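Local coordinates for protein alginase (Pseudoalteromonas, PDB 4Q8K) that probably cleaves the polysaccharide alginate by beta-elimination, as a calcium-containing alginate lyase of polysaccharide lyase family 18, at residues D159-L164 with W187-K192; F172-A177 with T353-T358; A200-Y205 with V309-Q314. One frame throughout, in Å; residues are numbered along the deposited sequence.

In the fold
Interactions 1 and 2 are neighbours, their centres about 9 Å apart, and they meet where His-189 of strand 186-193 comes up against Val-173 and Ala-177, at the two ends of the turn that holds helix 174-177. Interaction 1 is the most buried of the three, a proline-rich loop packed on two ring side chains; interaction 2 is partly buried and rests on backbone pairing within the seven-stranded sheet. Interaction 3 lies about 30 Å (centre to centre) from interaction 2, on the other side of the chain's centre, although strands 355-368 and 204-216 adjoin in that same sheet. More exposed, it relies on a carboxylate gripping a turn, with a small apolar contact beside it.

Interaction 1 (D159-L164 with W187-K192); sequences DNPNPL and WRHEYK. With SO4 (sulfate ion), chain D.
Pro-161 O lies at the edge of the His-189 ring, near the ring plane and 2.8 Å from NE2, while Pro-163 approaches that ring obliquely, its CG 3.7 Å from NE2. The hydroxyl edge of Tyr-191 faces a water in the ring plane, 2.6 Å from OH, and the same water accepts a hydrogen bond from Asn-162 ND2. Pro-163 and Tyr-191 point at each other, the proline oblique to the ring with CG 3.5 Å from OH, so this one proline touches both rings. His-189 gets there with CG anti to the backbone N (chi1 -155°), and its other nitrogen, ND1, is hydrogen-bonded to Val-173 N. Across in the loop, Asn-162 OD1 accepts from Leu-164 N at 2.8 Å, an Asx turn that should help to fix the amide whose ND2 holds the water.

Arg-188 and Glu-190 alternate with these rings and point away from the loop. At the guanidinium edge sits a sulfate, probably from the crystallisation liquor: NH1 gives a bond to its O3 (2.9 Å) and NH2 one to its O4 (3.2 Å). Thr-181 OG1 also bonds this anion, consistent with a place for an acidic sugar; Arg-188 has a salt bridge to Glu-157 besides. A leucine in place of Arg-188 removes both donors and would probably leave the sulfate more weakly held and Glu-157 without this charged mate.

The loop runs from strand 154-157, which pairs with strand 186-193, to strand 164-166 of the other sheet; Leu-156 and Leu-170 touch Pro-163 and Tyr-191, and helix 174-177 places Ala-177 against His-189.

Interaction 2 (F172-A177 with T353-T358); sequences FVPLEA and TESKVT
A short antiparallel pairing joins Phe-172, at the end of strand 169-172, to Val-357 near the start of strand 355-368, in the seven-stranded sheet of the lyase fold. The two form a hydrogen-bonded pair: Phe-172 N gives to Val-357 O at 2.8 Å, nearly straight at 171°, and Val-357 N returns a bond to Phe-172 O at 3.1 Å. Their side chains leave on the same face of the sheet, and Phe-172 sets its ring edge against the carbonyl, CD2 3.5 Å from Val-357 O.

Beyond this pair the chain turns into helix 174-177, with Val-173 at the N-cap; its carbonyl takes both Glu-176 N and Ala-177 N. Ser-355 O is met by Pro-174 CD at 3.4 Å and by a water, which donates to it at 2.8 Å and accepts from Leu-175 N, bridging helix and strand. With CG anti to its carbonyl carbon (chi1 -63°), Leu-175 points at the loop leading into the strand, its CD1 3.4 Å from Thr-353 C, while Val-173 CG1 lies alongside Lys-356 CG.

Strand 204-216 flanks strand 355-368, Asn-321 ND2, from the other sheet, gives a hydrogen bond to Ser-355 OG, and Trp-187 of strand 186-193 packs on Pro-174 and Leu-175.

Interaction 3 (A200-Y205 with V309-Q314); sequences AMTQTY and VEDDSQ
Asp-311 turns CG anti to its own nitrogen (chi1 -155°), which swings the carboxylate over to Thr-202, whose OG1 stands between its backbone N and carbonyl carbon (chi1 52°), a rotation that sets the hydroxyl against the carboxylate. The two side chains cross at about a right angle. Thr-202 OG1 donates to Asp-311 OD2 at 2.6 Å, on the syn side but 33° out of the carboxylate plane, while Thr-202 N gives to Asp-311 OD1 at 3.2 Å from above that plane. Both oxygens are thus engaged by one residue, which should limit rotation of the carboxylate. Thr-202 CG2 also packs against it, 3.3 Å from Asp-311 OD2.

The residue gripped sits in a 3-10 segment, 201-203, closed by Gln-203 N bonding to Ala-200 O and leading straight into strand 204-216. The partner loop follows strand 303-308, an edge strand of the same sheet, and runs on to strand 316-319 of the other one; a sandwich of two antiparallel sheets fits the jelly roll of the concanavalin-like lyases, and this contact lies where chain passes between them.

Next along the loop, Asp-312 O accepts from Met-201 N at 3.3 Å and receives a CA-H...O contact from Ala-200 CA at 3.1 Å. The Asp-312 side chain looks elsewhere: OD1 takes Gln-314 N in an Asx turn and is also bonded by Ser-230 OG. Asp-312 N, by contrast, is buried without a partner in the model. Nearby, Met-201 crosses Val-309 at about a right angle, its CE 4.0 Å from Val-309 CG2, and Ile-235 of strand 234-241 touches both.

Interaction 1 (D159-L164 with W187-K192)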
loop_
_atom_site.group_PDB
_atom_site.type_symbol
_atom_site.label_atom_id
_atom_site.label_comp_id
_atom_site.label_asym_id
_atom_site.label_seq_id
_atom_site.Cartn_x
_atom_site.Cartn_y
_atom_site.Cartn_z
ATOM N N ASP A 159 13.416 1.931 -9.298
ATOM C CA ASP A 159 13.754 2.949 -10.254
ATOM C C ASP A 159 13.224 2.683 -11.644
ATOM O O ASP A 159 12.888 3.579 -12.367
ATOM C CB ASP A 159 15.277 3.106 -10.314
ATOM C CG ASP A 159 15.836 3.707 -9.097
ATOM O OD1 ASP A 159 15.341 4.731 -8.688
ATOM O OD2 ASP A 159 16.760 3.171 -8.531
ATOM N N ASN A 160 13.166 1.421 -12.010
ATOM C CA ASN A 160 12.703 1.090 -13.337
ATOM C C ASN A 160 11.685 -0.003 -13.416
ATOM O O ASN A 160 11.892 -1.030 -12.891
ATOM C CB ASN A 160 13.871 0.765 -14.260
ATOM C CG ASN A 160 13.459 0.804 -15.715
ATOM O OD1 ASN A 160 13.557 1.833 -16.384
ATOM N ND2 ASN A 160 12.978 -0.306 -16.204
ATOM N N PRO A 161 10.610 0.259 -14.115
ATOM C CA PRO A 161 10.441 1.535 -14.809
ATOM C C PRO A 161 9.936 2.616 -13.859
ATOM O O PRO A 161 9.400 2.310 -12.790
ATOM C CB PRO A 161 9.366 1.220 -15.840
ATOM C CG PRO A 161 8.520 0.186 -15.161
ATOM C CD PRO A 161 9.483 -0.657 -14.367
ATOM N N ASN A 162 10.112 3.873 -14.245
ATOM C CA ASN A 162 9.596 4.971 -13.443
ATOM C C ASN A 162 8.067 4.936 -13.460
ATOM O O ASN A 162 7.456 4.632 -14.487
ATOM C CB ASN A 162 10.135 6.320 -13.940
ATOM C CG ASN A 162 9.743 7.479 -13.032
ATOM O OD1 ASN A 162 8.645 8.025 -13.145
ATOM N ND2 ASN A 162 10.645 7.863 -12.128
ATOM N N PRO A 163 7.442 5.228 -12.309
ATOM C CA PRO A 163 5.980 5.189 -12.212
ATOM C C PRO A 163 5.280 6.221 -13.095
ATOM O O PRO A 163 4.150 5.982 -13.513
ATOM C CB PRO A 163 5.729 5.498 -10.732
ATOM C CG PRO A 163 6.945 5.006 -10.042
ATOM C CD PRO A 163 8.077 5.339 -10.986
ATOM N N LEU A 164 5.935 7.346 -13.375
ATOM C CA LEU A 164 5.308 8.413 -14.157
ATOM C C LEU A 164 5.333 8.079 -15.645
ATOM O O LEU A 164 6.339 8.316 -16.322
ATOM C CB LEU A 164 6.004 9.756 -13.903
ATOM C CG LEU A 164 5.229 11.025 -14.282
ATOM C CD1 LEU A 164 4.013 11.204 -13.376
ATOM C CD2 LEU A 164 6.128 12.257 -14.207
ATOM N N TRP A 187 7.933 -7.984 -3.439
ATOM C CA TRP A 187 8.525 -7.022 -4.357
ATOM C C TRP A 187 7.703 -5.759 -4.275
ATOM O O TRP A 187 6.485 -5.835 -4.147
ATOM C CB TRP A 187 8.453 -7.537 -5.782
ATOM C CG TRP A 187 9.620 -8.371 -6.190
ATOM C CD1 TRP A 187 10.827 -8.473 -5.553
ATOM C CD2 TRP A 187 9.683 -9.240 -7.316
ATOM N NE1 TRP A 187 11.649 -9.345 -6.236
ATOM C CE2 TRP A 187 10.970 -9.818 -7.328
ATOM C CE3 TRP A 187 8.785 -9.565 -8.337
ATOM C CZ2 TRP A 187 11.367 -10.728 -8.302
ATOM C CZ3 TRP A 187 9.184 -10.455 -9.312
ATOM C CH2 TRP A 187 10.467 -11.023 -9.290
ATOM N N ARG A 188 8.348 -4.601 -4.363
ATOM C CA ARG A 188 7.597 -3.348 -4.315
ATOM C C ARG A 188 7.949 -2.366 -5.423
ATOM O O ARG A 188 9.038 -2.410 -6.014
ATOM C CB ARG A 188 7.741 -2.657 -2.951
ATOM C CG ARG A 188 9.041 -1.876 -2.799
ATOM C CD ARG A 188 9.251 -1.401 -1.380
ATOM N NE ARG A 188 9.280 -2.508 -0.430
ATOM C CZ ARG A 188 9.493 -2.378 0.873
ATOM N NH1 ARG A 188 9.689 -1.176 1.411
ATOM N NH2 ARG A 188 9.509 -3.456 1.647
ATOM N N HIS A 189 6.998 -1.478 -5.685
ATOM C CA HIS A 189 7.199 -0.310 -6.529
ATOM C C HIS A 189 6.410 0.783 -5.815
ATOM O O HIS A 189 5.183 0.753 -5.816
ATOM C CB HIS A 189 6.630 -0.551 -7.909
ATOM C CG HIS A 189 7.268 0.280 -8.978
ATOM N ND1 HIS A 189 6.775 0.347 -10.257
ATOM C CD2 HIS A 189 8.359 1.085 -8.945
ATOM C CE1 HIS A 189 7.544 1.148 -10.984
ATOM N NE2 HIS A 189 8.511 1.603 -10.211
ATOM N N GLU A 190 7.111 1.731 -5.197
ATOM C CA GLU A 190 6.510 2.520 -4.132
ATOM C C GLU A 190 7.214 3.861 -3.931
ATOM O O GLU A 190 8.423 3.988 -4.179
ATOM C CB GLU A 190 6.636 1.688 -2.859
ATOM C CG GLU A 190 5.988 2.213 -1.612
ATOM C CD GLU A 190 6.158 1.223 -0.478
ATOM O OE1 GLU A 190 7.254 1.178 0.130
ATOM O OE2 GLU A 190 5.203 0.473 -0.213
ATOM N N TYR A 191 6.453 4.853 -3.474
ATOM C CA TYR A 191 7.026 6.125 -3.048
ATOM C C TYR A 191 6.941 6.215 -1.528
ATOM O O TYR A 191 5.988 5.715 -0.929
ATOM C CB TYR A 191 6.254 7.299 -3.647
ATOM C CG TYR A 191 6.512 7.583 -5.109
ATOM C CD1 TYR A 191 7.707 8.161 -5.525
ATOM C CD2 TYR A 191 5.547 7.309 -6.072
ATOM C CE1 TYR A 191 7.931 8.440 -6.855
ATOM C CE2 TYR A 191 5.763 7.576 -7.402
ATOM C CZ TYR A 191 6.959 8.145 -7.789
ATOM O OH TYR A 191 7.178 8.410 -9.117
ATOM N N LYS A 192 7.923 6.864 -0.904
ATOM C CA LYS A 192 7.922 7.038 0.543
ATOM C C LYS A 192 8.341 8.453 0.936
ATOM O O LYS A 192 9.237 9.030 0.329
ATOM C CB LYS A 192 8.858 6.024 1.206
ATOM C CG LYS A 192 10.283 6.059 0.655
ATOM C CD LYS A 192 11.222 5.167 1.446
ATOM C CE LYS A 192 12.641 5.227 0.850
ATOM N NZ LYS A 192 13.594 4.384 1.634
HETATM S S SO4 D . 10.748 -2.351 5.157
HETATM O O1 SO4 D . 11.954 -2.089 5.946
HETATM O O2 SO4 D . 9.591 -2.346 6.054
HETATM O O3 SO4 D . 10.622 -1.322 4.127
HETATM O O4 SO4 D . 10.861 -3.660 4.529
HETATM O O HOH W 1 9.417 9.431 -9.835
#

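Interaction 2 (F172-A177 with T353-T358)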
loop_
_atom_site.group_PDB
_atom_site.type_symbol
_atom_site.label_atom_id
_atom_site.label_comp_id
_atom_site.label_asym_id
_atom_site.label_seq_id
_atom_site.Cartn_x
_atom_site.Cartn_y
_atom_site.Cartn_z
ATOM N N PHE A 172 2.377 1.477 -10.989
ATOM C CA PHE A 172 3.261 0.734 -10.097
ATOM C C PHE A 172 3.229 -0.746 -10.442
ATOM O O PHE A 172 2.191 -1.400 -10.326
ATOM C CB PHE A 172 2.868 0.949 -8.633
ATOM C CG PHE A 172 2.884 2.399 -8.207
ATOM C CD1 PHE A 172 4.067 3.003 -7.800
ATOM C CD2 PHE A 172 1.728 3.157 -8.230
ATOM C CE1 PHE A 172 4.093 4.334 -7.410
ATOM C CE2 PHE A 172 1.752 4.495 -7.840
ATOM C CZ PHE A 172 2.928 5.077 -7.436
ATOM N N VAL A 173 4.379 -1.264 -10.870
ATOM C CA VAL A 173 4.480 -2.624 -11.381
ATOM C C VAL A 173 5.649 -3.347 -10.717
ATOM O O VAL A 173 6.757 -3.395 -11.257
ATOM C CB VAL A 173 4.684 -2.602 -12.895
ATOM C CG1 VAL A 173 3.345 -2.438 -13.613
ATOM C CG2 VAL A 173 5.651 -1.465 -13.281
ATOM N N PRO A 174 5.416 -3.896 -9.523
ATOM C CA PRO A 174 6.462 -4.543 -8.726
ATOM C C PRO A 174 7.038 -5.805 -9.389
ATOM O O PRO A 174 8.185 -6.149 -9.102
ATOM C CB PRO A 174 5.739 -4.884 -7.421
ATOM C CG PRO A 174 4.295 -4.985 -7.821
ATOM C CD PRO A 174 4.111 -3.907 -8.833
ATOM N N LEU A 175 6.282 -6.462 -10.262
ATOM C CA LEU A 175 6.829 -7.615 -10.984
ATOM C C LEU A 175 7.931 -7.187 -11.941
ATOM O O LEU A 175 8.734 -8.015 -12.383
ATOM C CB LEU A 175 5.746 -8.357 -11.765
ATOM C CG LEU A 175 4.616 -8.996 -10.952
ATOM C CD1 LEU A 175 3.513 -9.475 -11.883
ATOM C CD2 LEU A 175 5.132 -10.121 -10.052
ATOM N N GLU A 176 7.942 -5.918 -12.320
ATOM C CA GLU A 176 8.984 -5.354 -13.176
ATOM C C GLU A 176 10.052 -4.599 -12.369
ATOM O O GLU A 176 11.243 -4.792 -12.545
ATOM C CB GLU A 176 8.370 -4.476 -14.266
ATOM C CG GLU A 176 7.306 -5.173 -15.081
ATOM C CD GLU A 176 6.554 -4.260 -16.022
ATOM O OE1 GLU A 176 7.220 -3.527 -16.752
ATOM O OE2 GLU A 176 5.312 -4.261 -16.055
ATOM N N ALA A 177 9.606 -3.743 -11.448
ATOM C CA ALA A 177 10.543 -2.985 -10.623
ATOM C C ALA A 177 11.300 -3.886 -9.659
ATOM O O ALA A 177 12.498 -3.695 -9.414
ATOM C CB ALA A 177 9.819 -1.874 -9.866
ATOM N N THR A 353 1.217 -13.145 -12.291
ATOM C CA THR A 353 1.896 -12.696 -13.503
ATOM C C THR A 353 1.454 -11.298 -13.899
ATOM O O THR A 353 1.977 -10.725 -14.855
ATOM C CB THR A 353 1.629 -13.646 -14.696
ATOM O OG1 THR A 353 0.213 -13.764 -14.909
ATOM C CG2 THR A 353 2.224 -15.030 -14.436
ATOM N N GLU A 354 0.474 -10.762 -13.173
ATOM C CA GLU A 354 -0.011 -9.412 -13.414
ATOM C C GLU A 354 -0.228 -8.742 -12.069
ATOM O O GLU A 354 -0.844 -9.320 -11.182
ATOM C CB GLU A 354 -1.328 -9.439 -14.206
ATOM C CG GLU A 354 -1.842 -8.069 -14.640
ATOM C CD GLU A 354 -3.234 -8.127 -15.257
ATOM O OE1 GLU A 354 -3.497 -7.352 -16.196
ATOM O OE2 GLU A 354 -4.069 -8.940 -14.800
ATOM N N SER A 355 0.308 -7.537 -11.910
ATOM C CA SER A 355 0.040 -6.730 -10.721
ATOM C C SER A 355 0.377 -5.279 -11.020
ATOM O O SER A 355 1.514 -4.837 -10.834
ATOM C CB SER A 355 0.831 -7.216 -9.510
ATOM O OG SER A 355 0.508 -6.436 -8.353
ATOM N N LYS A 356 -0.622 -4.553 -11.503
ATOM C CA LYS A 356 -0.431 -3.184 -11.935
ATOM C C LYS A 356 -1.414 -2.281 -11.210
ATOM O O LYS A 356 -2.626 -2.397 -11.398
ATOM C CB LYS A 356 -0.640 -3.067 -13.447
ATOM C CG LYS A 356 -0.479 -1.644 -13.973
ATOM C CD LYS A 356 -0.899 -1.530 -15.425
ATOM C CE LYS A 356 0.076 -2.268 -16.331
ATOM N NZ LYS A 356 -0.183 -1.985 -17.770
ATOM N N VAL A 357 -0.883 -1.395 -10.374
ATOM C CA VAL A 357 -1.700 -0.371 -9.722
ATOM C C VAL A 357 -1.504 0.968 -10.446
ATOM O O VAL A 357 -0.391 1.492 -10.518
ATOM C CB VAL A 357 -1.374 -0.235 -8.220
ATOM C CG1 VAL A 357 -2.162 0.923 -7.588
ATOM C CG2 VAL A 357 -1.685 -1.536 -7.487
ATOM N N THR A 358 -2.591 1.503 -10.991
ATOM C CA THR A 358 -2.545 2.758 -11.732
ATOM C C THR A 358 -3.234 3.844 -10.921
ATOM O O THR A 358 -4.388 3.690 -10.534
ATOM C CB THR A 358 -3.250 2.630 -13.093
ATOM O OG1 THR A 358 -2.624 1.599 -13.865
ATOM C CG2 THR A 358 -3.172 3.937 -13.867
HETATM O O HOH W 2 3.997 -5.836 -11.617
#

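Interaction 3 (A200-Y205 with V309-Q314)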
loop_
_atom_site.group_PDB
_atom_site.type_symbol
_atom_site.label_atom_id
_atom_site.label_comp_id
_atom_site.label_asym_id
_atom_site.label_seq_id
_atom_site.Cartn_x
_atom_site.Cartn_y
_atom_site.Cartn_z
ATOM N N ALA A 200 6.513 12.816 14.095
ATOM C CA ALA A 200 5.541 11.932 14.731
ATOM C C ALA A 200 4.216 11.946 13.979
ATOM O O ALA A 200 3.893 12.915 13.296
ATOM C CB ALA A 200 5.341 12.326 16.191
ATOM N N MET A 201 3.455 10.862 14.087
ATOM C CA MET A 201 2.118 10.836 13.501
ATOM C C MET A 201 1.293 12.008 14.029
ATOM O O MET A 201 0.550 12.642 13.285
ATOM C CB MET A 201 1.400 9.514 13.803
ATOM C CG MET A 201 1.945 8.309 13.006
ATOM S SD MET A 201 1.620 8.431 11.240
ATOM C CE MET A 201 -0.138 8.159 11.147
ATOM N N THR A 202 1.451 12.293 15.316
ATOM C CA THR A 202 0.703 13.356 15.981
ATOM C C THR A 202 1.197 14.763 15.643
ATOM O O THR A 202 0.676 15.748 16.165
ATOM C CB THR A 202 0.756 13.188 17.513
ATOM O OG1 THR A 202 2.120 13.047 17.931
ATOM C CG2 THR A 202 -0.034 11.959 17.944
ATOM N N GLN A 203 2.201 14.865 14.782
ATOM C CA GLN A 203 2.746 16.167 14.433
ATOM C C GLN A 203 2.488 16.586 13.003
ATOM O O GLN A 203 3.032 17.583 12.545
ATOM C CB GLN A 203 4.245 16.220 14.720
ATOM C CG GLN A 203 4.583 16.101 16.186
ATOM C CD GLN A 203 6.066 16.179 16.427
ATOM O OE1 GLN A 203 6.852 15.530 15.732
ATOM N NE2 GLN A 203 6.468 16.992 17.404
ATOM N N THR A 204 1.686 15.835 12.253
ATOM C CA THR A 204 1.292 16.269 10.925
ATOM C C THR A 204 -0.156 16.137 10.603
ATOM O O THR A 204 -0.814 15.278 11.090
ATOM C CB THR A 204 1.970 15.484 9.773
ATOM O OG1 THR A 204 1.756 14.091 9.937
ATOM C CG2 THR A 204 3.394 15.711 9.764
ATOM N N TYR A 205 -0.589 16.953 9.667
ATOM C CA TYR A 205 -1.852 16.784 9.013
ATOM C C TYR A 205 -1.550 16.412 7.556
ATOM O O TYR A 205 -1.000 17.185 6.848
ATOM C CB TYR A 205 -2.717 18.052 9.118
ATOM C CG TYR A 205 -4.013 17.940 8.391
ATOM C CD1 TYR A 205 -5.100 17.327 8.960
ATOM C CD2 TYR A 205 -4.138 18.408 7.126
ATOM C CE1 TYR A 205 -6.270 17.207 8.285
ATOM C CE2 TYR A 205 -5.301 18.278 6.446
ATOM C CZ TYR A 205 -6.356 17.680 7.037
ATOM O OH TYR A 205 -7.484 17.562 6.335
ATOM N N VAL A 309 -4.239 6.395 16.283
ATOM C CA VAL A 309 -3.280 5.308 16.093
ATOM C C VAL A 309 -2.100 5.430 17.049
ATOM O O VAL A 309 -1.836 6.505 17.588
ATOM C CB VAL A 309 -2.764 5.273 14.650
ATOM C CG1 VAL A 309 -3.900 4.990 13.672
ATOM C CG2 VAL A 309 -2.074 6.582 14.296
ATOM N N GLU A 310 -1.398 4.322 17.273
ATOM C CA GLU A 310 -0.188 4.359 18.088
ATOM C C GLU A 310 0.806 5.303 17.429
ATOM O O GLU A 310 1.095 5.185 16.241
ATOM C CB GLU A 310 0.426 2.964 18.230
ATOM C CG GLU A 310 1.593 2.905 19.219
ATOM C CD GLU A 310 2.014 1.479 19.559
ATOM O OE1 GLU A 310 2.318 0.708 18.630
ATOM O OE2 GLU A 310 2.032 1.128 20.760
ATOM N N ASP A 311 1.305 6.257 18.201
ATOM C CA ASP A 311 2.214 7.262 17.676
ATOM C C ASP A 311 3.599 6.661 17.439
ATOM O O ASP A 311 4.010 5.735 18.132
ATOM C CB ASP A 311 2.291 8.426 18.668
ATOM C CG ASP A 311 2.692 9.733 18.012
ATOM O OD1 ASP A 311 2.755 9.789 16.769
ATOM O OD2 ASP A 311 2.924 10.711 18.752
ATOM N N ASP A 312 4.300 7.179 16.441
ATOM C CA ASP A 312 5.705 6.854 16.230
ATOM C C ASP A 312 6.407 8.144 15.861
ATOM O O ASP A 312 5.903 8.903 15.040
ATOM C CB ASP A 312 5.875 5.831 15.107
ATOM C CG ASP A 312 7.336 5.469 14.862
ATOM O OD1 ASP A 312 8.071 6.304 14.297
ATOM O OD2 ASP A 312 7.750 4.347 15.233
ATOM N N SER A 313 7.571 8.384 16.456
ATOM C CA SER A 313 8.250 9.676 16.338
ATOM C C SER A 313 8.849 9.976 14.960
ATOM O O SER A 313 9.105 11.138 14.632
ATOM C CB SER A 313 9.335 9.803 17.408
ATOM O OG SER A 313 10.346 8.834 17.213
ATOM N N GLN A 314 9.087 8.939 14.162
ATOM C CA GLN A 314 9.675 9.122 12.837
ATOM C C GLN A 314 8.859 8.390 11.782
ATOM O O GLN A 314 9.378 7.582 11.019
ATOM C CB GLN A 314 11.128 8.640 12.823
ATOM C CG GLN A 314 12.008 9.339 13.836
ATOM C CD GLN A 314 12.135 10.819 13.558
ATOM O OE1 GLN A 314 12.198 11.239 12.403
ATOM N NE2 GLN A 314 12.170 11.621 14.615
#